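Local structure of class D beta-lactamase (Fusobacterium nucleatum subsp. polymorphum, 4IED) at residues Asn98-Tyr101 with Ala102-Ser106; Ser153-Glu156 with Gln157-Leu161. The protein probably hydrolyses the amide bond of beta-lactam antibiotics, converting them to substituted beta-amino acids, as other class D beta-lactamases do. All coordinates share one frame; numbering follows the deposited sequence.

Interaction 1: residues Asn98-Tyr101 with Ala102-Ser106; sequences NLRY and AIKVS
The short helix 99-105, which leads directly into S106, the first residue of the S-x-V sequence motif of class D beta-lactamases, is packed along its side by Y101 against V105, one turn on. With CG of Y101 anti to the backbone N (chi1 178°), the ring lies along the side of the helix beside the following turn. V105 CG1 sits over one face toward the rim, 3.9 Å from the centroid of the Y101 ring in a CH-pi contact; its closest ring atom is Y101 CZ, at 3.5 Å from V105 CG1. The Y101 hydroxyl is tied to the S92 carbonyl, which fixes the far end of the ring.

R100 and K104 run side by side and point the same way, R100 CG lying 3.7 Å from K104 CE. K104 bends at its last torsion, and K104 NZ donates to a water at 2.9 Å; R100 NH1 reaches the same water, at the guanidinium edge, through a weak bond. The two like charges stay 5.3 Å apart, measured from R100 NH1 to K104 NZ, and salt bridges from R100 to D77 and D181 probably offset much of the arginine charge.

The helix starts at N98, whose OD1 accepts from Y101 N at 3.0 Å in a nearly straight N-cap bond (166°). A102 N then closes the first turn on N98 O at 3.0 Å. At the other end S106 turns to positive phi and is the C-prime residue of a Schellman motif. S106 OG hydrogen-bonds S57 and K196, with a weak bond to the carboxylated lysine at position 60. An N-capped, Schellman-terminated helix thus delivers this serine into the active-site cluster characteristic of class D enzymes.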
ATOM      1  N   ASN A  98       7.549  -8.407  15.289  1.00  5.51           N
ATOM      2  CA  ASN A  98       6.115  -8.390  15.199  1.00  5.54           C
ATOM      3  C   ASN A  98       5.640  -7.755  13.882  1.00  5.32           C
ATOM      4  O   ASN A  98       6.461  -7.236  13.156  1.00  5.16           O
ATOM      5  CB  ASN A  98       5.438  -7.766  16.453  1.00  5.81           C
ATOM      6  CG  ASN A  98       5.895  -6.330  16.691  1.00  5.79           C
ATOM      7  OD1 ASN A  98       6.199  -5.559  15.814  1.00  5.57           O
ATOM      8  ND2 ASN A  98       5.987  -5.993  17.956  1.00  6.11           N
ATOM      9  N   LEU A  99       4.354  -7.744  13.602  1.00  5.36           N
ATOM     10  CA  LEU A  99       3.903  -7.223  12.298  1.00  5.22           C
ATOM     11  C   LEU A  99       4.039  -5.749  12.154  1.00  5.18           C
ATOM     12  O   LEU A  99       4.239  -5.183  11.150  1.00  5.08           O
ATOM     13  CB  LEU A  99       2.494  -7.722  11.933  1.00  5.33           C
ATOM     14  CG  LEU A  99       2.292  -9.231  11.661  1.00  5.40           C
ATOM     15  CD1 LEU A  99       0.838  -9.483  11.290  1.00  5.54           C
ATOM     16  CD2 LEU A  99       3.176  -9.735  10.578  1.00  5.30           C
ATOM     17  N   ARG A 100       3.882  -5.031  13.300  1.00  5.33           N
ATOM     18  CA  ARG A 100       4.129  -3.607  13.306  1.00  5.36           C
ATOM     19  C   ARG A 100       5.486  -3.231  12.780  1.00  5.18           C
ATOM     20  O   ARG A 100       5.595  -2.396  11.882  1.00  5.13           O
ATOM     21  CB  ARG A 100       3.941  -3.049  14.723  1.00  5.64           C
ATOM     22  CG  ARG A 100       4.240  -1.584  14.837  1.00  5.74           C
ATOM     23  CD  ARG A 100       4.240  -1.077  16.313  1.00  6.12           C
ATOM     24  NE  ARG A 100       2.930  -1.243  16.982  1.00  6.47           N
ATOM     25  CZ  ARG A 100       1.845  -0.505  16.788  1.00  6.70           C
ATOM     26  NH1 ARG A 100       1.875   0.562  15.951  1.00  6.63           N
ATOM     27  NH2 ARG A 100       0.754  -0.931  17.436  1.00  7.05           N
ATOM     28  N   TYR A 101       6.536  -3.888  13.286  1.00  5.15           N
ATOM     29  CA  TYR A 101       7.869  -3.631  12.787  1.00  5.04           C
ATOM     30  C   TYR A 101       7.991  -4.112  11.389  1.00  4.92           C
ATOM     31  O   TYR A 101       8.586  -3.427  10.516  1.00  4.90           O
ATOM     32  CB  TYR A 101       8.845  -4.375  13.677  1.00  5.11           C
ATOM     33  CG  TYR A 101      10.284  -4.187  13.185  1.00  5.06           C
ATOM     34  CD1 TYR A 101      11.005  -3.076  13.483  1.00  5.11           C
ATOM     35  CD2 TYR A 101      10.895  -5.181  12.451  1.00  5.03           C
ATOM     36  CE1 TYR A 101      12.304  -2.875  12.987  1.00  5.11           C
ATOM     37  CE2 TYR A 101      12.205  -4.999  11.952  1.00  5.07           C
ATOM     38  CZ  TYR A 101      12.859  -3.855  12.237  1.00  5.10           C
ATOM     39  OH  TYR A 101      14.149  -3.580  11.838  1.00  5.18           O
ATOM     40  N   ALA A 102       7.444  -5.286  11.137  1.00  4.92           N
ATOM     41  CA  ALA A 102       7.610  -5.902   9.804  1.00  4.91           C
ATOM     42  C   ALA A 102       7.059  -5.001   8.676  1.00  4.92           C
ATOM     43  O   ALA A 102       7.669  -4.811   7.607  1.00  4.98           O
ATOM     44  CB  ALA A 102       6.988  -7.224   9.746  1.00  4.97           C
ATOM     45  N   ILE A 103       5.914  -4.366   8.889  1.00  4.95           N
ATOM     46  CA  ILE A 103       5.352  -3.503   7.829  1.00  5.03           C
ATOM     47  C   ILE A 103       6.184  -2.238   7.644  1.00  5.06           C
ATOM     48  O   ILE A 103       6.382  -1.785   6.513  1.00  5.17           O
ATOM     49  CB  ILE A 103       3.850  -3.243   7.989  1.00  5.14           C
ATOM     50  CG1 ILE A 103       3.232  -2.698   6.698  1.00  5.30           C
ATOM     51  CG2 ILE A 103       3.612  -2.207   9.147  1.00  5.20           C
ATOM     52  CD1 ILE A 103       1.700  -2.649   6.685  1.00  5.47           C
ATOM     53  N   LYS A 104       6.732  -1.698   8.751  1.00  5.02           N
ATOM     54  CA  LYS A 104       7.420  -0.479   8.697  1.00  5.08           C
ATOM     55  C   LYS A 104       8.721  -0.578   7.888  1.00  5.08           C
ATOM     56  O   LYS A 104       9.132   0.372   7.197  1.00  5.21           O
ATOM     57  CB  LYS A 104       7.767  -0.022  10.117  1.00  5.10           C
ATOM     58  CG  LYS A 104       6.565   0.559  10.844  1.00  5.25           C
ATOM     59  CD  LYS A 104       6.882   0.763  12.320  1.00  5.36           C
ATOM     60  CE  LYS A 104       5.743   1.359  13.141  1.00  5.64           C
ATOM     61  NZ  LYS A 104       5.549   2.803  12.910  1.00  5.86           N
ATOM     62  N   VAL A 105       9.355  -1.750   7.989  1.00  5.01           N
ATOM     63  CA  VAL A 105      10.585  -1.998   7.270  1.00  5.10           C
ATOM     64  C   VAL A 105      10.404  -2.793   5.957  1.00  5.23           C
ATOM     65  O   VAL A 105      11.343  -3.026   5.214  1.00  5.41           O
ATOM     66  CB  VAL A 105      11.676  -2.715   8.099  1.00  5.07           C
ATOM     67  CG1 VAL A 105      11.825  -1.922   9.445  1.00  5.02           C
ATOM     68  CG2 VAL A 105      11.358  -4.147   8.417  1.00  5.03           C
ATOM     69  N   SER A 106       9.171  -3.194   5.731  1.00  5.21           N
ATOM     70  CA  SER A 106       8.780  -4.025   4.548  1.00  5.40           C
ATOM     71  C   SER A 106       9.500  -5.370   4.562  1.00  5.46           C
ATOM     72  O   SER A 106      10.144  -5.827   3.581  1.00  5.74           O
ATOM     73  CB  SER A 106       9.068  -3.248   3.259  1.00  5.67           C
ATOM     74  OG  SER A 106       8.122  -3.697   2.248  1.00  5.89           O
TER
HETATM   75  O   HOH W   1       2.991   3.056  14.330  1.00 12.75           O

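Interaction 2: residues Ser153-Glu156 with Gln157-Leu161; sequences SAME and QVKLL
M155 and K159 cross at an angle one turn apart, with M155 CG 4.0 Å from K159 CE. The methionine CG is anti to its backbone nitrogen (chi1 -163°), then the chain folds at both later torsions; the lysine stays extended beyond CG, and it is its far methylene, CE, that the methionine meets. K159 CG also lies alongside the helix backbone, 3.4 Å from M155 O.

E156 also reaches back toward the start of the helix, on another side of it. Its CG stands beside the backbone N, and the extended chain brings E156 OE1 to S153 N at 3.0 Å, met on the anti side and 29° out of the carboxylate plane. In return S153 OG accepts from E156 N at 3.1 Å, completing a capping box. R52 makes a salt bridge to the other carboxylate oxygen.

Q157 CG packs 3.3 Å from S153 O, which also receives Q157 N, while the amide oxygen of Q157 bonds to S58. On the sheet-facing side of the helix, A154 and V158 touch strands 29-35 and 221-229, and Q157 and L161 meet strand 208-216, seating helix 154-165 against the antiparallel sheet.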
ATOM      1  N   SER A 153      -5.398  -1.850  -9.484  1.00  5.30           N
ATOM      2  CA  SER A 153      -5.167  -0.534 -10.028  1.00  5.51           C
ATOM      3  C   SER A 153      -5.059   0.547  -8.975  1.00  5.41           C
ATOM      4  O   SER A 153      -5.449   0.341  -7.852  1.00  5.21           O
ATOM      5  CB  SER A 153      -6.244  -0.180 -11.059  1.00  5.88           C
ATOM      6  OG  SER A 153      -7.472   0.093 -10.353  1.00  5.89           O
ATOM      7  N   ALA A 154      -4.515   1.703  -9.373  1.00  5.63           N
ATOM      8  CA  ALA A 154      -4.430   2.843  -8.439  1.00  5.64           C
ATOM      9  C   ALA A 154      -5.851   3.185  -7.971  1.00  5.71           C
ATOM     10  O   ALA A 154      -6.038   3.474  -6.821  1.00  5.61           O
ATOM     11  CB  ALA A 154      -3.697   4.051  -9.096  1.00  5.99           C
ATOM     12  N   MET A 155      -6.813   3.186  -8.890  1.00  5.97           N
ATOM     13  CA  MET A 155      -8.199   3.557  -8.532  1.00  6.50           C
ATOM     14  C   MET A 155      -8.743   2.535  -7.511  1.00  6.00           C
ATOM     15  O   MET A 155      -9.426   2.925  -6.540  1.00  6.20           O
ATOM     16  CB  MET A 155      -9.127   3.576  -9.770  1.00  7.51           C
ATOM     17  CG  MET A 155     -10.400   4.308  -9.544  1.00  8.84           C
ATOM     18  SD  MET A 155     -10.168   6.082  -9.501  1.00 11.31           S
ATOM     19  CE  MET A 155      -9.776   6.509 -11.084  1.00 11.85           C
ATOM     20  N   GLU A 156      -8.487   1.257  -7.670  1.00  5.68           N
ATOM     21  CA  GLU A 156      -8.937   0.233  -6.795  1.00  5.47           C
ATOM     22  C   GLU A 156      -8.290   0.396  -5.455  1.00  5.21           C
ATOM     23  O   GLU A 156      -8.969   0.179  -4.423  1.00  5.20           O
ATOM     24  CB  GLU A 156      -8.602  -1.148  -7.462  1.00  5.47           C
ATOM     25  CG  GLU A 156      -9.614  -1.561  -8.512  1.00  6.23           C
ATOM     26  CD  GLU A 156      -9.211  -2.745  -9.296  1.00  6.52           C
ATOM     27  OE1 GLU A 156      -8.065  -3.196  -9.379  1.00  6.26           O
ATOM     28  OE2 GLU A 156     -10.195  -3.251  -9.983  1.00  9.05           O
ATOM     29  N   GLN A 157      -6.999   0.687  -5.398  1.00  5.07           N
ATOM     30  CA  GLN A 157      -6.298   0.892  -4.109  1.00  4.90           C
ATOM     31  C   GLN A 157      -6.988   2.053  -3.371  1.00  5.09           C
ATOM     32  O   GLN A 157      -7.260   1.942  -2.151  1.00  5.05           O
ATOM     33  CB  GLN A 157      -4.857   1.226  -4.307  1.00  4.85           C
ATOM     34  CG  GLN A 157      -4.007   0.107  -4.917  1.00  4.72           C
ATOM     35  CD  GLN A 157      -3.004  -0.500  -3.998  1.00  4.56           C
ATOM     36  OE1 GLN A 157      -1.845  -0.946  -4.474  1.00  4.56           O
ATOM     37  NE2 GLN A 157      -3.282  -0.593  -2.771  1.00  4.48           N
ATOM     38  N   VAL A 158      -7.245   3.171  -4.021  1.00  5.36           N
ATOM     39  CA  VAL A 158      -7.860   4.345  -3.396  1.00  5.64           C
ATOM     40  C   VAL A 158      -9.205   3.983  -2.816  1.00  5.81           C
ATOM     41  O   VAL A 158      -9.551   4.431  -1.720  1.00  5.85           O
ATOM     42  CB  VAL A 158      -7.908   5.496  -4.420  1.00  6.00           C
ATOM     43  CG1 VAL A 158      -8.800   6.631  -3.857  1.00  6.38           C
ATOM     44  CG2 VAL A 158      -6.520   6.011  -4.686  1.00  6.05           C
ATOM     45  N   LYS A 159     -10.013   3.217  -3.555  1.00  6.23           N
ATOM     46  CA  LYS A 159     -11.337   2.831  -3.032  1.00  7.09           C
ATOM     47  C   LYS A 159     -11.216   2.048  -1.743  1.00  6.33           C
ATOM     48  O   LYS A 159     -11.915   2.317  -0.743  1.00  6.48           O
ATOM     49  CB  LYS A 159     -12.141   2.102  -4.109  1.00  8.53           C
ATOM     50  CG  LYS A 159     -12.594   2.979  -5.277  1.00 12.29           C
ATOM     51  CD  LYS A 159     -13.522   2.364  -6.305  1.00 16.17           C
ATOM     52  CE  LYS A 159     -13.751   3.319  -7.521  1.00 22.58           C
ATOM     53  NZ  LYS A 159     -14.408   2.640  -8.726  1.00 25.52           N
ATOM     54  N   LEU A 160     -10.276   1.104  -1.693  1.00  5.70           N
ATOM     55  CA  LEU A 160     -10.058   0.318  -0.518  1.00  5.72           C
ATOM     56  C   LEU A 160      -9.565   1.148   0.664  1.00  5.34           C
ATOM     57  O   LEU A 160      -9.967   0.969   1.835  1.00  5.44           O
ATOM     58  CB  LEU A 160      -9.095  -0.821  -0.723  1.00  5.72           C
ATOM     59  CG  LEU A 160      -9.580  -2.051  -1.427  1.00  6.44           C
ATOM     60  CD1 LEU A 160      -8.378  -2.895  -1.870  1.00  6.82           C
ATOM     61  CD2 LEU A 160     -10.540  -2.821  -0.586  1.00  6.80           C
ATOM     62  N   LEU A 161      -8.681   2.088   0.379  1.00  5.28           N
ATOM     63  CA  LEU A 161      -8.031   2.887   1.433  1.00  5.36           C
ATOM     64  C   LEU A 161      -9.039   3.891   1.993  1.00  5.73           C
ATOM     65  O   LEU A 161      -9.017   4.160   3.178  1.00  5.88           O
ATOM     66  CB  LEU A 161      -6.801   3.579   0.865  1.00  5.31           C
ATOM     67  CG  LEU A 161      -5.677   2.603   0.631  1.00  5.01           C
ATOM     68  CD1 LEU A 161      -4.625   3.212  -0.312  1.00  5.04           C
ATOM     69  CD2 LEU A 161      -4.956   2.062   1.892  1.00  4.94           C
TER

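In the fold
Interaction 1 comes first along the chain, on helix 99-105, and interaction 2 follows on helix 154-165, with helix 108-130 between them in sequence. Their centres are 22 Å apart, on opposite sides of the chain's centre, and their nearest atoms are about 9 Å apart without touching. Residues 98-106 pack on helices 108-130 and 173-182, whereas residues 153-161 lie on the antiparallel sheet. Both nevertheless face the same part of the enzyme: S106 in interaction 1 bonds to S57, and Q157 in interaction 2 bonds to the adjacent S58. The helical region and the sheet-packed helix thus converge on the segment bearing the carboxylated lysine.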